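Local coordinates for hydrophilic protein, virA protein (Chromobacterium violaceum, PDB 3BO6) that acts as a phosphothreonine lyase effector, probably removing phosphate from phosphothreonine of host proteins by beta-elimination, at residues A[87-90]-A[91-94]; A[156-159]-A[160-164]; A[208-212]-A[213-217]. All coordinates share one frame; numbering follows the deposited sequence. Where two conformers were deposited one is given.

Contact 1 of 3, residues A[87-90]-A[91-94]; sequences SVQR and EQVP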
# COMPACT_ATOMS: atom_id res chain seq x y z
N SER A 87 6.02 -2.23 -7.19
CA SER A 87 6.45 -2.36 -8.58
C SER A 87 7.25 -3.63 -8.80
O SER A 87 8.32 -3.82 -8.19
CB SER A 87 7.31 -1.16 -9.00
OG SER A 87 6.59 0.04 -8.86
N VAL A 88 6.73 -4.51 -9.65
CA VAL A 88 7.48 -5.68 -10.09
C VAL A 88 7.65 -5.65 -11.61
O VAL A 88 7.05 -4.80 -12.31
CB VAL A 88 6.80 -7.00 -9.65
CG1 VAL A 88 6.69 -7.07 -8.13
CG2 VAL A 88 5.43 -7.16 -10.31
N GLN A 89 8.48 -6.53 -12.14
CA GLN A 89 8.62 -6.62 -13.59
C GLN A 89 7.25 -6.91 -14.22
O GLN A 89 6.50 -7.75 -13.73
CB GLN A 89 9.65 -7.70 -13.94
CG GLN A 89 10.35 -7.47 -15.28
CD GLN A 89 9.50 -7.93 -16.43
OE1 GLN A 89 8.79 -8.93 -16.32
NE2 GLN A 89 9.56 -7.21 -17.54
N ARG A 90 6.95 -6.21 -15.31
CA ARG A 90 5.63 -6.26 -15.95
C ARG A 90 5.08 -7.68 -16.18
O ARG A 90 3.91 -7.93 -15.96
CB ARG A 90 5.66 -5.49 -17.27
CG ARG A 90 4.33 -5.45 -18.03
CD ARG A 90 4.40 -4.54 -19.27
NE ARG A 90 5.46 -4.93 -20.20
CZ ARG A 90 5.98 -4.12 -21.12
NH1 ARG A 90 5.53 -2.88 -21.24
NH2 ARG A 90 6.94 -4.56 -21.92
N GLU A 91 5.94 -8.60 -16.61
CA GLU A 91 5.50 -9.96 -16.92
C GLU A 91 5.34 -10.87 -15.69
O GLU A 91 4.91 -12.02 -15.81
CB GLU A 91 6.44 -10.59 -17.95
CG GLU A 91 6.24 -10.08 -19.39
CD GLU A 91 6.83 -8.70 -19.64
OE1 GLU A 91 7.99 -8.46 -19.24
OE2 GLU A 91 6.14 -7.85 -20.26
N GLN A 92 5.69 -10.35 -14.51
CA GLN A 92 5.70 -11.15 -13.28
C GLN A 92 4.55 -10.82 -12.31
O GLN A 92 4.55 -11.29 -11.17
CB GLN A 92 7.06 -11.01 -12.57
CG GLN A 92 8.22 -11.60 -13.38
CD GLN A 92 9.57 -11.40 -12.73
OE1 GLN A 92 9.67 -10.91 -11.62
NE2 GLN A 92 10.63 -11.75 -13.45
N VAL A 93 3.57 -10.05 -12.74
CA VAL A 93 2.47 -9.71 -11.84
C VAL A 93 1.72 -10.91 -11.24
O VAL A 93 1.48 -10.94 -10.05
CB VAL A 93 1.52 -8.67 -12.48
CG1 VAL A 93 0.35 -8.40 -11.57
CG2 VAL A 93 2.28 -7.38 -12.76
N PRO A 94 1.36 -11.92 -12.06
CA PRO A 94 0.68 -13.06 -11.43
C PRO A 94 1.54 -13.75 -10.37
O PRO A 94 1.01 -14.15 -9.33
CB PRO A 94 0.39 -13.99 -12.63
CG PRO A 94 0.30 -13.08 -13.77
CD PRO A 94 1.35 -12.02 -13.52
O HOH W 1 10.11 -11.59 -16.71
O HOH W 2 8.81 -6.08 -20.30
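The terminal amide of Gln89 meets Glu91 with both of its polar atoms. Its NE2 donates to Glu91 OE1 at 2.6 Å; the acceptor lies in the amide plane and the donor reaches the carboxylate oxygen on its syn side, tilted 30° out of the carboxylate plane. Its OE1 accepts the backbone N of Glu91 at 2.9 Å, from above the plane of the side-chain carbonyl. Gripped at the backbone and at the carboxylate, Glu91 has limited freedom to rotate, and the bend of its chain at chi2 (76°) brings the carboxylate back towards Gln89. The other carboxylate oxygen forms a salt bridge with Arg90, where NE stands 3.0 Å from Glu91 OE2. This oxygen sits at the guanidinium edge, in its plane, although the two flat groups are twisted 65° apart as the side chains run side by side.

Beneath these groups is a type I beta turn over Gln89 to Gln92, identified by the backbone angles of Arg90 and Glu91 and closed by Gln92 N donating to Gln89 O at 2.8 Å. The turn follows strand 82-86 after a short loop and leads into helix 93-104, with Gln92 as the N-cap residue. On its buried side, Val88 CG2 lies 4.0 Å from Val93 CG2, the two side chains crossing at about a right angle, while Val93 CG2 also touches Arg90 O.

Further out, one water donates to Gln89 OE1 and weakly accepts from Gln92 NE2. A second donates to Glu91 OE1 at 2.7 Å and is weakly bound by Arg90 NH2. The far ends of two side chains are fixed by the surrounding loops: Arg90 NH1 bonds to Gln124 O, and Gln92 OE1 accepts the backbone N of Met172.

Contact 2 of 3, residues A[156-159]-A[160-164]; sequences RQFI and ECLES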
# COMPACT_ATOMS: atom_id res chain seq x y z
N ARG A 156 4.64 -0.15 8.91
CA ARG A 156 6.03 -0.19 8.50
C ARG A 156 6.53 -1.65 8.43
O ARG A 156 7.21 -2.04 7.47
CB ARG A 156 6.88 0.64 9.45
CG ARG A 156 8.36 0.67 9.08
CD ARG A 156 9.13 1.69 9.90
NE ARG A 156 10.56 1.61 9.65
CZ ARG A 156 11.40 2.65 9.69
NH1 ARG A 156 10.95 3.87 9.97
NH2 ARG A 156 12.70 2.47 9.45
N GLN A 157 6.21 -2.43 9.46
CA GLN A 157 6.59 -3.84 9.48
C GLN A 157 5.96 -4.60 8.30
O GLN A 157 6.60 -5.47 7.70
CB GLN A 157 6.15 -4.48 10.81
CG GLN A 157 6.99 -4.06 12.02
CD GLN A 157 8.23 -4.91 12.14
OE1 GLN A 157 8.14 -6.13 12.27
NE2 GLN A 157 9.39 -4.29 12.09
N PHE A 158 4.73 -4.26 7.95
CA PHE A 158 4.03 -4.92 6.84
C PHE A 158 4.77 -4.66 5.53
O PHE A 158 4.99 -5.57 4.73
CB PHE A 158 2.56 -4.46 6.80
CG PHE A 158 1.69 -5.23 5.85
CD1 PHE A 158 1.30 -6.52 6.15
CD2 PHE A 158 1.22 -4.63 4.69
CE1 PHE A 158 0.45 -7.23 5.29
CE2 PHE A 158 0.37 -5.31 3.82
CZ PHE A 158 -0.01 -6.62 4.12
N ILE A 159 5.17 -3.41 5.32
CA ILE A 159 5.89 -3.05 4.09
C ILE A 159 7.21 -3.82 4.04
O ILE A 159 7.58 -4.36 2.99
CB ILE A 159 6.13 -1.51 3.98
CG1 ILE A 159 4.93 -0.83 3.31
CG2 ILE A 159 7.38 -1.22 3.15
CD1 ILE A 159 3.59 -1.41 3.66
N GLU A 160 7.91 -3.91 5.17
CA GLU A 160 9.15 -4.67 5.19
C GLU A 160 8.91 -6.16 4.93
O GLU A 160 9.73 -6.84 4.30
CB GLU A 160 9.93 -4.35 6.48
CG GLU A 160 10.44 -2.89 6.47
CD GLU A 160 10.84 -2.32 7.83
OE1 GLU A 160 10.69 -3.02 8.86
OE2 GLU A 160 11.30 -1.15 7.87
N CYS A 161 7.76 -6.69 5.35
CA CYS A 161 7.42 -8.07 5.04
C CYS A 161 7.06 -8.29 3.57
O CYS A 161 7.36 -9.34 2.99
CB CYS A 161 6.25 -8.49 5.91
SG CYS A 161 6.31 -10.21 6.22
N LEU A 162 6.40 -7.31 2.95
CA LEU A 162 6.09 -7.39 1.53
C LEU A 162 7.41 -7.44 0.76
O LEU A 162 7.57 -8.25 -0.16
CB LEU A 162 5.25 -6.17 1.09
CG LEU A 162 3.85 -6.06 1.69
CD1 LEU A 162 3.26 -4.69 1.35
CD2 LEU A 162 2.90 -7.18 1.21
N GLU A 163 8.35 -6.59 1.15
CA GLU A 163 9.66 -6.53 0.52
C GLU A 163 10.36 -7.88 0.68
O GLU A 163 10.93 -8.40 -0.27
CB GLU A 163 10.52 -5.42 1.14
CG GLU A 163 10.13 -4.00 0.73
CD GLU A 163 10.81 -3.54 -0.55
OE1 GLU A 163 11.98 -3.92 -0.79
OE2 GLU A 163 10.17 -2.78 -1.31
N SER A 164 10.36 -8.42 1.90
CA SER A 164 11.05 -9.69 2.13
C SER A 164 10.42 -10.84 1.34
O SER A 164 11.15 -11.63 0.74
CB SER A 164 11.18 -10.01 3.63
OG SER A 164 9.93 -10.28 4.23
O HOH W 3 13.62 -0.59 9.25
O HOH W 4 9.98 -1.49 11.53
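Leu162 covers one face of the Phe158 ring, its CG lying over that face and its CD1 coming within 3.9 Å of Phe158 CE2. Phe31 meets the same ring in a T-shaped arrangement. At the Arg156 guanidinium the partners are at the edge: Glu160 OE2 is near its plane, 3.4 Å from Arg156 NE in a salt bridge whose hydrogen bond is weak, and a water in the plane accepts from NH2 and donates to Glu160 OE2. The carboxylate stands almost perpendicular to the guanidinium, 85° between planes. Its other oxygen, OE1, takes a bond from a second water, which accepts from Gln157 NE2 at 2.9 Å.

These pairs lie three or four residues apart on helix 149-168, whose i to i+4 bonds include Leu162 N to Phe158 O at 2.9 Å. The helix is amphipathic here: Arg156, Gln157 and Glu160 are partly exposed, whereas Phe158, Ile159 and Leu162 are buried. With CG anti to the backbone N (chi1 -171°), the Phe158 side chain leaves the helix steeply and leans towards its C-terminal end, where its ring slants across the Leu162 side chain. Leu162 CD1 also meets Ile159 CD1, 4.0 Å away. Leu100 and Leu103 of helix 93-104 pack on Leu162, and Phe84 of strand 82-86 on Ile159. Arg156 NH1 bonds to Glu220 O, and Gln157 OE1 to Ser29 N.

Contact 3 of 3, residues A[208-212]-A[213-217]; sequences ALREE and PFYRL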
# COMPACT_ATOMS: atom_id res chain seq x y z
N ALA A 208 8.97 17.43 -1.24
CA ALA A 208 7.76 17.56 -0.44
C ALA A 208 7.32 16.19 0.07
O ALA A 208 6.94 16.04 1.25
CB ALA A 208 6.65 18.23 -1.23
N LEU A 209 7.35 15.18 -0.81
CA LEU A 209 6.93 13.86 -0.36
C LEU A 209 7.88 13.26 0.66
O LEU A 209 7.44 12.63 1.62
CB LEU A 209 6.75 12.90 -1.55
CG LEU A 209 5.51 13.13 -2.42
CD1 LEU A 209 5.55 12.24 -3.66
CD2 LEU A 209 4.22 12.87 -1.63
N ARG A 210 9.19 13.46 0.48
CA ARG A 210 10.17 12.95 1.46
C ARG A 210 9.99 13.61 2.83
O ARG A 210 10.39 13.06 3.86
CB ARG A 210 11.60 13.17 0.97
CG ARG A 210 12.06 12.26 -0.17
CD ARG A 210 13.55 12.44 -0.43
NE ARG A 210 13.83 13.71 -1.10
CZ ARG A 210 14.03 13.82 -2.41
NH1 ARG A 210 14.27 15.01 -2.95
NH2 ARG A 210 13.99 12.74 -3.17
N GLU A 211 9.39 14.80 2.84
CA GLU A 211 9.10 15.51 4.07
C GLU A 211 7.74 15.17 4.72
O GLU A 211 7.45 15.64 5.81
CB GLU A 211 9.25 17.03 3.88
CG GLU A 211 10.69 17.41 3.51
CD GLU A 211 10.92 18.90 3.36
OE1 GLU A 211 9.99 19.69 3.60
OE2 GLU A 211 12.05 19.25 2.99
N GLU A 212 6.91 14.37 4.05
CA GLU A 212 5.65 13.95 4.66
C GLU A 212 5.92 13.22 5.96
O GLU A 212 6.65 12.24 5.99
CB GLU A 212 4.90 13.00 3.72
CG GLU A 212 4.22 13.70 2.55
CD GLU A 212 2.92 14.40 2.94
OE1 GLU A 212 2.30 14.03 3.97
OE2 GLU A 212 2.49 15.32 2.19
N PRO A 213 5.30 13.67 7.06
CA PRO A 213 5.53 12.98 8.33
C PRO A 213 5.24 11.47 8.24
O PRO A 213 6.04 10.69 8.74
CB PRO A 213 4.56 13.72 9.28
CG PRO A 213 4.57 15.14 8.75
CD PRO A 213 4.59 14.95 7.23
N PHE A 214 4.17 11.07 7.57
CA PHE A 214 3.88 9.65 7.46
C PHE A 214 5.02 8.90 6.78
O PHE A 214 5.43 7.82 7.23
CB PHE A 214 2.55 9.40 6.73
CG PHE A 214 2.25 7.92 6.51
CD1 PHE A 214 1.59 7.18 7.48
CD2 PHE A 214 2.67 7.27 5.36
CE1 PHE A 214 1.33 5.83 7.29
CE2 PHE A 214 2.42 5.93 5.17
CZ PHE A 214 1.75 5.21 6.14
N TYR A 215 5.54 9.46 5.69
CA TYR A 215 6.64 8.84 4.97
C TYR A 215 7.87 8.73 5.86
O TYR A 215 8.54 7.69 5.90
CB TYR A 215 6.99 9.64 3.72
CG TYR A 215 8.18 9.07 2.98
CD1 TYR A 215 8.07 7.90 2.25
CD2 TYR A 215 9.43 9.69 3.02
CE1 TYR A 215 9.15 7.36 1.57
CE2 TYR A 215 10.52 9.15 2.35
CZ TYR A 215 10.36 7.99 1.61
OH TYR A 215 11.42 7.44 0.93
N ARG A 216 8.19 9.79 6.59
CA ARG A 216 9.35 9.77 7.47
C ARG A 216 9.21 8.68 8.54
O ARG A 216 10.17 7.99 8.88
CB ARG A 216 9.56 11.14 8.10
CG ARG A 216 9.85 12.23 7.06
CD ARG A 216 10.13 13.58 7.70
NE ARG A 216 11.37 13.54 8.47
CZ ARG A 216 11.80 14.54 9.24
NH1 ARG A 216 11.05 15.63 9.35
NH2 ARG A 216 12.94 14.42 9.91
N LEU A 217 7.99 8.50 9.04
CA LEU A 217 7.73 7.44 10.02
C LEU A 217 7.89 6.04 9.42
O LEU A 217 8.25 5.10 10.12
CB LEU A 217 6.33 7.63 10.61
CG LEU A 217 6.21 8.89 11.50
CD1 LEU A 217 4.74 9.26 11.75
CD2 LEU A 217 6.95 8.72 12.82
O HOH W 5 8.44 16.35 8.24
O HOH W 6 2.03 12.76 6.37
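Tyr215 and Arg216 close tightly on the backbone that precedes them. Glu212, at the N-cap of helix 213-219, gives its carbonyl O to Arg216 N at 3.0 Å, a nearly straight bond (166° at the hydrogen). Arg210 O is touched twice: Arg216 CG approaches it to 3.3 Å, and Tyr215 CD2 to 3.6 Å, with the oxygen near the plane of the ring at its edge. The phenol ring reaches this carbonyl because its CG is anti to the backbone N (chi1 177°), and Tyr215 CB rests 3.7 Å from Leu209 O.

The more exposed side is bridged by solvent instead: a water donates to Glu211 O at 2.7 Å and accepts from Arg216 NH1 in the guanidinium plane. Water also enters the buried part: one donates to Glu212 OE1 and accepts from Phe214 N at 3.0 Å. Glu212 OE2 forms a salt bridge with Arg196, and Arg216 NE one with Glu220. The kink thus joins helix 206-210 to helix 213-219, with Glu212 against strand 189-193, Pro213 on helix 7-14 and Leu217 on both helix 7-14 and helix 16-24.

Contacts 2 and 3 meet directly: Arg156 NH1 lies 3.0 Å from Leu217 O, a probable hydrogen bond that ties helix 149-168 to the C-terminal helix; the centres of the two contacts are about 18 Å apart. Contact 1 touches neither. Its centre is also about 18 Å from that of contact 2, with nearest atoms about 7 Å apart, and about 27 Å from that of contact 3. The link between contacts 1 and 2 runs through shared elements: contact 1 joins strand 82-86 to helix 93-104, and both pack on the buried face of contact 2. Strand 189-193 connects contacts 2 and 3, through Glu163 to Val189 N and through Glu212 against Tyr191 and Asn193.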